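PDB 4MYK: formiminoglutamase from Trypanosoma cruzi, which hydrolyses N-formimino-L-glutamate to L-glutamate and formamide as an arginase-like manganese metalloenzyme. Local coordinates for residues 231-236 and 263-268; 141-146 and 179-184. The protein carries 1 engineered substitution. All blocks are in the same frame, centred on the assembly; numbering follows the deposited sequence.

Interaction 1 (231-236 and 263-268); sequences TFFSFD and DMCFLA. With MN (manganese (II) ion), chain C.
Phe233 and Ala268 mark the closest backbone approach, 7.3 Å between their CA atoms, of strand 231-236 and helix 263-268, whose axes come to within 10.8 Å of each other and run almost antiparallel at 164°. The gap is bridged by side chains, those of the alternate strand positions Phe233 and Phe235 meeting the helix. With chi1 at -171°, Phe233 carries its CG opposite the backbone N, and its ring reaches out from the strand to the helix. There the methyl of Ala268 lies over one ring face in a CH-pi contact, CB standing 3.7 Å from the centroid and 22° off the normal; it sits toward the rim, nearest CD2 and CE2. At the edge of the same ring, near its plane, comes the sulfur of Cys265, with SG 4.3 Å from Phe233 CE2. That sulfur also reaches the next ring along, its SG 4.0 Å from Phe235 CD2, in an oblique sulfur-aromatic contact. Met264, its chain bent at its last torsion, crosses Phe235 at about a right angle and brings its CE to 4.1 Å from Phe235 CE2. At the end of the strand Asp236 binds a manganese ion through OD2, 2.3 Å away, a site shared with Asp146, His148 and Asp238. The helix-strand pairing is that of a beta-alpha-beta unit continuing into strand 274-280. Methyl, thiol and thioether groups are fitted round two rings with no polar bond between the segments, which implies that close fit and dispersion contribute most of this contact.

Interaction 2 (141-146 and 179-184); sequences GVINVD and RFVEFA. With MN (manganese (II) ion), chain C.
Asn144 and Glu182 meet as bridged neighbours on parallel strands, their side chains slanting across one another with amide and carboxylate planes 50° apart. Asn144 ND2 donates to Glu182 OE1 at 2.9 Å, a bent bond (138° at the hydrogen) that uses the syn lone pair of the oxygen and lies tilted out of the amide plane. The carboxylate gets there because Glu182 folds at its second torsion (chi2 -84°), bringing OE1 toward the amide of Asn144. A water lies 2.9 Å from both Glu182 OE1 and Asp146 O. The same ND2 also gives a weak bond, 3.5 Å long, to Asp146 OD2, while Asp146 OD1 binds manganese at 2.2 Å. Asn144 thus lies in the second shell of the metal site and may influence how Asp146 is placed. Further back on this face, Phe180 crosses Val142 obliquely, its CD1 4.0 Å from CG1 of the valine, and Asn144 CB lies near its CE1. On the other face Ile143 and Phe183 lie side by side, pointing the same way, with Ile143 CD1 3.7 Å from Phe183 CB; Val145 lies beside Phe183 in the same way, its CG2 4.2 Å from Phe183 CB. Between the two faces runs the parallel ladder of backbone bonds from Val142 to Asp146, its shortest rung Phe183 N to Asn144 O at 2.7 Å. At the start of the pair, Arg179 passes alongside Gly141 and forms a salt bridge with Asp139. Strand 231-236 flanks 141-145 and strand 204-207 flanks 180-185. Helix 216-227 lies against the Ile143 and Phe183 face; on the opposite face, that of Val142 and Phe180, Phe175 packs against both.

How the interactions relate
From the N terminus, 141-146 comes first, and interaction 2 closes its loop at 179-184, beyond helix 165-170. The chain then passes through strand 204-207 and helix 216-227 before returning as 231-236, on the other side of 141-145. Interaction 1 closes at 263-268 on the way to strand 274-280. The two loops are in series, neither nesting nor crossing, yet they touch: Asp236 N and Val145 O, 2.8 Å apart, probably bond, and Met264 CE packs 3.5 Å from Phe183 CE1. Interaction 2 extends the sheet toward one edge, and interaction 1 joins 231-236 to helix 258-270 on the face carrying Ile143 and Phe183. Asp146 and Asp236, at adjacent strand ends, ligate both manganese ions.

Interaction 1 (231-236 and 263-268)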
ATOM      1  N   THR A 231     -24.378  20.808   2.514  1.00 20.04           N
ATOM      2  CA  THR A 231     -23.486  19.845   3.136  1.00 16.08           C
ATOM      3  C   THR A 231     -22.039  20.345   3.252  1.00 17.43           C
ATOM      4  O   THR A 231     -21.447  20.842   2.294  1.00 19.28           O
ATOM      5  CB  THR A 231     -23.531  18.516   2.393  1.00 17.84           C
ATOM      6  OG1 THR A 231     -24.838  17.956   2.524  1.00 20.21           O
ATOM      7  CG2 THR A 231     -22.540  17.556   2.976  1.00 15.24           C
ATOM      8  N   PHE A 232     -21.507  20.224   4.466  1.00 18.66           N
ATOM      9  CA  PHE A 232     -20.113  20.500   4.795  1.00 17.06           C
ATOM     10  C   PHE A 232     -19.346  19.190   4.617  1.00 17.22           C
ATOM     11  O   PHE A 232     -19.578  18.228   5.355  1.00 17.43           O
ATOM     12  CB  PHE A 232     -20.034  21.003   6.247  1.00 13.03           C
ATOM     13  CG  PHE A 232     -18.643  21.108   6.795  1.00 14.67           C
ATOM     14  CD1 PHE A 232     -17.537  21.198   5.957  1.00 16.83           C
ATOM     15  CD2 PHE A 232     -18.433  21.133   8.164  1.00 18.10           C
ATOM     16  CE1 PHE A 232     -16.248  21.300   6.479  1.00 15.94           C
ATOM     17  CE2 PHE A 232     -17.143  21.240   8.687  1.00 17.94           C
ATOM     18  CZ  PHE A 232     -16.054  21.319   7.834  1.00 16.32           C
ATOM     19  N   PHE A 233     -18.458  19.153   3.622  1.00 17.26           N
ATOM     20  CA  PHE A 233     -17.678  17.954   3.313  1.00 15.63           C
ATOM     21  C   PHE A 233     -16.336  18.037   4.030  1.00 15.76           C
ATOM     22  O   PHE A 233     -15.415  18.707   3.568  1.00 14.08           O
ATOM     23  CB  PHE A 233     -17.500  17.801   1.797  1.00 17.14           C
ATOM     24  CG  PHE A 233     -16.883  16.484   1.376  1.00 23.12           C
ATOM     25  CD1 PHE A 233     -17.431  15.271   1.790  1.00 19.22           C
ATOM     26  CD2 PHE A 233     -15.766  16.457   0.542  1.00 18.49           C
ATOM     27  CE1 PHE A 233     -16.854  14.060   1.394  1.00 14.76           C
ATOM     28  CE2 PHE A 233     -15.204  15.254   0.146  1.00 14.61           C
ATOM     29  CZ  PHE A 233     -15.748  14.061   0.573  1.00 13.62           C
ATOM     30  N   SER A 234     -16.253  17.362   5.175  1.00 14.55           N
ATOM     31  CA  SER A 234     -15.090  17.433   6.062  1.00 15.74           C
ATOM     32  C   SER A 234     -14.248  16.167   5.929  1.00 14.93           C
ATOM     33  O   SER A 234     -14.686  15.074   6.306  1.00 16.37           O
ATOM     34  CB  SER A 234     -15.536  17.613   7.518  1.00 16.06           C
ATOM     35  OG  SER A 234     -14.442  17.900   8.375  1.00 17.51           O
ATOM     36  N   PHE A 235     -13.044  16.314   5.393  1.00 15.01           N
ATOM     37  CA  PHE A 235     -12.226  15.151   5.061  1.00 15.85           C
ATOM     38  C   PHE A 235     -10.953  15.040   5.883  1.00 16.36           C
ATOM     39  O   PHE A 235      -9.930  15.606   5.504  1.00 16.51           O
ATOM     40  CB  PHE A 235     -11.844  15.172   3.583  1.00 12.38           C
ATOM     41  CG  PHE A 235     -11.652  13.802   2.992  1.00 14.00           C
ATOM     42  CD1 PHE A 235     -10.901  12.848   3.652  1.00 12.07           C
ATOM     43  CD2 PHE A 235     -12.242  13.462   1.778  1.00 13.41           C
ATOM     44  CE1 PHE A 235     -10.726  11.593   3.112  1.00 13.82           C
ATOM     45  CE2 PHE A 235     -12.063  12.197   1.230  1.00 15.32           C
ATOM     46  CZ  PHE A 235     -11.311  11.268   1.897  1.00 13.17           C
ATOM     47  N   ASP A 236     -11.007  14.302   6.989  1.00 16.97           N
ATOM     48  CA  ASP A 236      -9.797  14.005   7.756  1.00 16.96           C
ATOM     49  C   ASP A 236      -8.982  13.005   6.955  1.00 13.05           C
ATOM     50  O   ASP A 236      -9.460  11.918   6.668  1.00 14.55           O
ATOM     51  CB  ASP A 236     -10.148  13.423   9.125  1.00 15.61           C
ATOM     52  CG  ASP A 236      -8.916  13.140   9.986  1.00 16.64           C
ATOM     53  OD1 ASP A 236      -7.805  12.944   9.452  1.00 15.56           O
ATOM     54  OD2 ASP A 236      -9.065  13.121  11.217  1.00 17.00           O
ATOM     55  N   ASP A 263     -11.883   9.525  -5.884  1.00 14.07           N
ATOM     56  CA  ASP A 263     -13.230   9.255  -6.366  1.00 14.79           C
ATOM     57  C   ASP A 263     -14.301   9.921  -5.503  1.00 16.36           C
ATOM     58  O   ASP A 263     -15.322  10.378  -6.020  1.00 16.52           O
ATOM     59  CB  ASP A 263     -13.484   7.753  -6.432  1.00 15.89           C
ATOM     60  CG  ASP A 263     -12.720   7.073  -7.560  1.00 16.94           C
ATOM     61  OD1 ASP A 263     -11.918   7.741  -8.234  1.00 18.63           O
ATOM     62  OD2 ASP A 263     -12.928   5.864  -7.770  1.00 19.21           O
ATOM     63  N   MET A 264     -14.071   9.961  -4.192  1.00 12.62           N
ATOM     64  CA  MET A 264     -15.020  10.586  -3.268  1.00 15.42           C
ATOM     65  C   MET A 264     -15.002  12.102  -3.376  1.00 14.65           C
ATOM     66  O   MET A 264     -16.038  12.754  -3.271  1.00 18.59           O
ATOM     67  CB  MET A 264     -14.716  10.194  -1.824  1.00 18.20           C
ATOM     68  CG  MET A 264     -14.974   8.742  -1.480  1.00 14.19           C
ATOM     69  SD  MET A 264     -14.252   8.357   0.129  1.00 16.18           S
ATOM     70  CE  MET A 264     -15.173   9.467   1.192  1.00 14.18           C
ATOM     71  N   CYS A 265     -13.812  12.663  -3.558  1.00 14.90           N
ATOM     72  CA  CYS A 265     -13.674  14.101  -3.757  1.00 14.70           C
ATOM     73  C   CYS A 265     -14.326  14.568  -5.068  1.00 16.33           C
ATOM     74  O   CYS A 265     -14.954  15.623  -5.106  1.00 14.50           O
ATOM     75  CB  CYS A 265     -12.206  14.519  -3.681  1.00 16.23           C
ATOM     76  SG  CYS A 265     -11.589  14.483  -1.995  1.00 14.39           S
ATOM     77  N   PHE A 266     -14.190  13.766  -6.124  1.00 15.69           N
ATOM     78  CA  PHE A 266     -14.868  14.053  -7.382  1.00 15.68           C
ATOM     79  C   PHE A 266     -16.394  14.072  -7.207  1.00 18.76           C
ATOM     80  O   PHE A 266     -17.071  14.972  -7.709  1.00 18.08           O
ATOM     81  CB  PHE A 266     -14.474  13.045  -8.454  1.00 16.21           C
ATOM     82  CG  PHE A 266     -14.934  13.425  -9.844  1.00 19.95           C
ATOM     83  CD1 PHE A 266     -16.212  13.112 -10.280  1.00 20.99           C
ATOM     84  CD2 PHE A 266     -14.085  14.094 -10.711  1.00 17.39           C
ATOM     85  CE1 PHE A 266     -16.632  13.464 -11.560  1.00 23.85           C
ATOM     86  CE2 PHE A 266     -14.499  14.445 -11.987  1.00 21.26           C
ATOM     87  CZ  PHE A 266     -15.771  14.134 -12.411  1.00 18.90           C
ATOM     88  N   LEU A 267     -16.936  13.082  -6.502  1.00 18.98           N
ATOM     89  CA  LEU A 267     -18.375  13.039  -6.250  1.00 19.87           C
ATOM     90  C   LEU A 267     -18.813  14.307  -5.527  1.00 19.71           C
ATOM     91  O   LEU A 267     -19.732  14.988  -5.968  1.00 20.56           O
ATOM     92  CB  LEU A 267     -18.765  11.787  -5.442  1.00 19.35           C
ATOM     93  CG  LEU A 267     -20.226  11.593  -4.996  1.00 20.89           C
ATOM     94  CD1 LEU A 267     -21.169  11.471  -6.180  1.00 18.83           C
ATOM     95  CD2 LEU A 267     -20.345  10.365  -4.092  1.00 20.47           C
ATOM     96  N   ALA A 268     -18.136  14.618  -4.423  1.00 16.88           N
ATOM     97  CA  ALA A 268     -18.420  15.811  -3.637  1.00 17.23           C
ATOM     98  C   ALA A 268     -18.441  17.061  -4.516  1.00 17.97           C
ATOM     99  O   ALA A 268     -19.313  17.924  -4.378  1.00 17.89           O
ATOM    100  CB  ALA A 268     -17.390  15.955  -2.515  1.00 14.98           C
TER
HETATM  101 MN    MN C 401      -8.848  11.193  12.373  1.00 19.09          MN
HETATM  102  O   HOH W   1      -9.015  12.556  14.343  1.00 20.34           O

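Interaction 2 (141-146 and 179-184)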
ATOM      1  N   GLY A 141     -26.231  20.224   6.583  1.00 17.58           N
ATOM      2  CA  GLY A 141     -25.804  18.847   6.747  1.00 19.81           C
ATOM      3  C   GLY A 141     -24.290  18.762   6.904  1.00 16.02           C
ATOM      4  O   GLY A 141     -23.557  19.617   6.418  1.00 18.99           O
ATOM      5  N   VAL A 142     -23.819  17.734   7.597  1.00 17.76           N
ATOM      6  CA  VAL A 142     -22.386  17.577   7.853  1.00 18.76           C
ATOM      7  C   VAL A 142     -21.935  16.115   7.729  1.00 17.33           C
ATOM      8  O   VAL A 142     -22.555  15.212   8.297  1.00 16.82           O
ATOM      9  CB  VAL A 142     -21.983  18.132   9.257  1.00 15.89           C
ATOM     10  CG1 VAL A 142     -20.470  17.934   9.530  1.00 19.68           C
ATOM     11  CG2 VAL A 142     -22.376  19.593   9.398  1.00 11.72           C
ATOM     12  N   ILE A 143     -20.859  15.892   6.976  1.00 17.45           N
ATOM     13  CA  ILE A 143     -20.218  14.578   6.950  1.00 18.74           C
ATOM     14  C   ILE A 143     -18.755  14.638   7.413  1.00 19.01           C
ATOM     15  O   ILE A 143     -17.957  15.434   6.903  1.00 17.81           O
ATOM     16  CB  ILE A 143     -20.355  13.866   5.571  1.00 21.65           C
ATOM     17  CG1 ILE A 143     -19.584  12.540   5.568  1.00 16.58           C
ATOM     18  CG2 ILE A 143     -19.916  14.777   4.421  1.00 18.64           C
ATOM     19  CD1 ILE A 143     -19.815  11.708   4.312  1.00 18.07           C
ATOM     20  N   ASN A 144     -18.427  13.812   8.407  1.00 19.61           N
ATOM     21  CA  ASN A 144     -17.059  13.667   8.890  1.00 17.25           C
ATOM     22  C   ASN A 144     -16.449  12.367   8.353  1.00 16.25           C
ATOM     23  O   ASN A 144     -16.770  11.271   8.833  1.00 16.81           O
ATOM     24  CB  ASN A 144     -17.021  13.718  10.438  1.00 20.50           C
ATOM     25  CG  ASN A 144     -15.603  13.611  11.019  1.00 17.03           C
ATOM     26  OD1 ASN A 144     -14.621  14.013  10.396  1.00 19.40           O
ATOM     27  ND2 ASN A 144     -15.504  13.070  12.220  1.00 19.04           N
ATOM     28  N   VAL A 145     -15.598  12.509   7.334  1.00 14.33           N
ATOM     29  CA  VAL A 145     -14.757  11.423   6.836  1.00 16.72           C
ATOM     30  C   VAL A 145     -13.530  11.325   7.737  1.00 16.88           C
ATOM     31  O   VAL A 145     -12.668  12.220   7.737  1.00 14.77           O
ATOM     32  CB  VAL A 145     -14.290  11.661   5.376  1.00 15.62           C
ATOM     33  CG1 VAL A 145     -13.457  10.460   4.867  1.00 13.00           C
ATOM     34  CG2 VAL A 145     -15.488  11.929   4.467  1.00 12.21           C
ATOM     35  N   ASP A 146     -13.455  10.240   8.504  1.00 14.79           N
ATOM     36  CA  ASP A 146     -12.516  10.177   9.600  1.00 14.72           C
ATOM     37  C   ASP A 146     -12.489   8.762  10.133  1.00 15.59           C
ATOM     38  O   ASP A 146     -13.541   8.166  10.350  1.00 15.12           O
ATOM     39  CB  ASP A 146     -12.976  11.142  10.687  1.00 15.74           C
ATOM     40  CG  ASP A 146     -11.908  11.441  11.687  1.00 18.71           C
ATOM     41  OD1 ASP A 146     -10.865  10.754  11.678  1.00 16.12           O
ATOM     42  OD2 ASP A 146     -12.117  12.374  12.481  1.00 18.13           O
ATOM     43  N   ARG A 179     -28.815  14.730  10.297  1.00 17.99           N
ATOM     44  CA  ARG A 179     -28.079  15.124   9.093  1.00 19.18           C
ATOM     45  C   ARG A 179     -26.564  15.102   9.295  1.00 16.09           C
ATOM     46  O   ARG A 179     -25.817  15.770   8.590  1.00 13.78           O
ATOM     47  CB  ARG A 179     -28.577  16.472   8.575  1.00 18.69           C
ATOM     48  CG  ARG A 179     -29.994  16.365   8.021  1.00 17.78           C
ATOM     49  CD  ARG A 179     -30.582  17.713   7.685  1.00 17.49           C
ATOM     50  NE  ARG A 179     -29.826  18.401   6.649  1.00 18.20           N
ATOM     51  CZ  ARG A 179     -30.173  19.580   6.148  1.00 18.63           C
ATOM     52  NH1 ARG A 179     -31.265  20.187   6.595  1.00 21.98           N
ATOM     53  NH2 ARG A 179     -29.437  20.148   5.206  1.00 20.04           N
ATOM     54  N   PHE A 180     -26.134  14.294  10.260  1.00 20.15           N
ATOM     55  CA  PHE A 180     -24.717  14.115  10.539  1.00 18.82           C
ATOM     56  C   PHE A 180     -24.257  12.679  10.299  1.00 17.80           C
ATOM     57  O   PHE A 180     -24.824  11.729  10.826  1.00 18.42           O
ATOM     58  CB  PHE A 180     -24.374  14.568  11.960  1.00 17.63           C
ATOM     59  CG  PHE A 180     -22.955  14.296  12.349  1.00 16.29           C
ATOM     60  CD1 PHE A 180     -21.914  14.924  11.698  1.00 17.00           C
ATOM     61  CD2 PHE A 180     -22.661  13.416  13.370  1.00 19.26           C
ATOM     62  CE1 PHE A 180     -20.602  14.668  12.056  1.00 18.26           C
ATOM     63  CE2 PHE A 180     -21.350  13.162  13.731  1.00 19.37           C
ATOM     64  CZ  PHE A 180     -20.324  13.789  13.076  1.00 13.92           C
ATOM     65  N   VAL A 181     -23.219  12.533   9.487  1.00 18.62           N
ATOM     66  CA  VAL A 181     -22.672  11.217   9.196  1.00 19.08           C
ATOM     67  C   VAL A 181     -21.184  11.131   9.552  1.00 17.93           C
ATOM     68  O   VAL A 181     -20.390  12.000   9.192  1.00 16.65           O
ATOM     69  CB  VAL A 181     -22.884  10.823   7.720  1.00 19.23           C
ATOM     70  CG1 VAL A 181     -22.242   9.476   7.435  1.00 16.06           C
ATOM     71  CG2 VAL A 181     -24.365  10.799   7.391  1.00 17.64           C
ATOM     72  N   GLU A 182     -20.836  10.085  10.295  1.00 18.18           N
ATOM     73  CA  GLU A 182     -19.451   9.701  10.519  1.00 19.54           C
ATOM     74  C   GLU A 182     -19.132   8.689   9.438  1.00 17.26           C
ATOM     75  O   GLU A 182     -19.755   7.634   9.374  1.00 17.23           O
ATOM     76  CB  GLU A 182     -19.285   9.053  11.892  1.00 20.99           C
ATOM     77  CG  GLU A 182     -19.634   9.957  13.070  1.00 20.93           C
ATOM     78  CD  GLU A 182     -18.490  10.868  13.492  1.00 22.78           C
ATOM     79  OE1 GLU A 182     -17.587  11.137  12.679  1.00 18.39           O
ATOM     80  OE2 GLU A 182     -18.494  11.323  14.655  1.00 30.03           O
ATOM     81  N   PHE A 183     -18.177   9.020   8.581  1.00 16.38           N
ATOM     82  CA  PHE A 183     -17.916   8.223   7.395  1.00 15.92           C
ATOM     83  C   PHE A 183     -16.546   7.559   7.423  1.00 15.02           C
ATOM     84  O   PHE A 183     -15.530   8.230   7.583  1.00 16.60           O
ATOM     85  CB  PHE A 183     -18.031   9.097   6.154  1.00 15.20           C
ATOM     86  CG  PHE A 183     -18.154   8.321   4.890  1.00 15.23           C
ATOM     87  CD1 PHE A 183     -17.020   7.920   4.192  1.00 16.50           C
ATOM     88  CD2 PHE A 183     -19.401   7.973   4.399  1.00 16.08           C
ATOM     89  CE1 PHE A 183     -17.128   7.191   3.027  1.00 13.97           C
ATOM     90  CE2 PHE A 183     -19.518   7.245   3.229  1.00 19.32           C
ATOM     91  CZ  PHE A 183     -18.383   6.856   2.539  1.00 19.16           C
ATOM     92  N   ALA A 184     -16.538   6.237   7.271  1.00 15.85           N
ATOM     93  CA  ALA A 184     -15.305   5.447   7.255  1.00 15.46           C
ATOM     94  C   ALA A 184     -14.614   5.434   8.608  1.00 16.12           C
ATOM     95  O   ALA A 184     -13.392   5.350   8.690  1.00 17.47           O
ATOM     96  CB  ALA A 184     -14.350   5.951   6.187  1.00 14.45           C
TER
HETATM   97 MN    MN C 401      -8.848  11.193  12.373  1.00 19.09          MN
HETATM   98  O   HOH W   2     -16.138   9.031  11.367  1.00 26.20           O
HETATM   99  O   HOH W   1      -9.015  12.556  14.343  1.00 20.34           O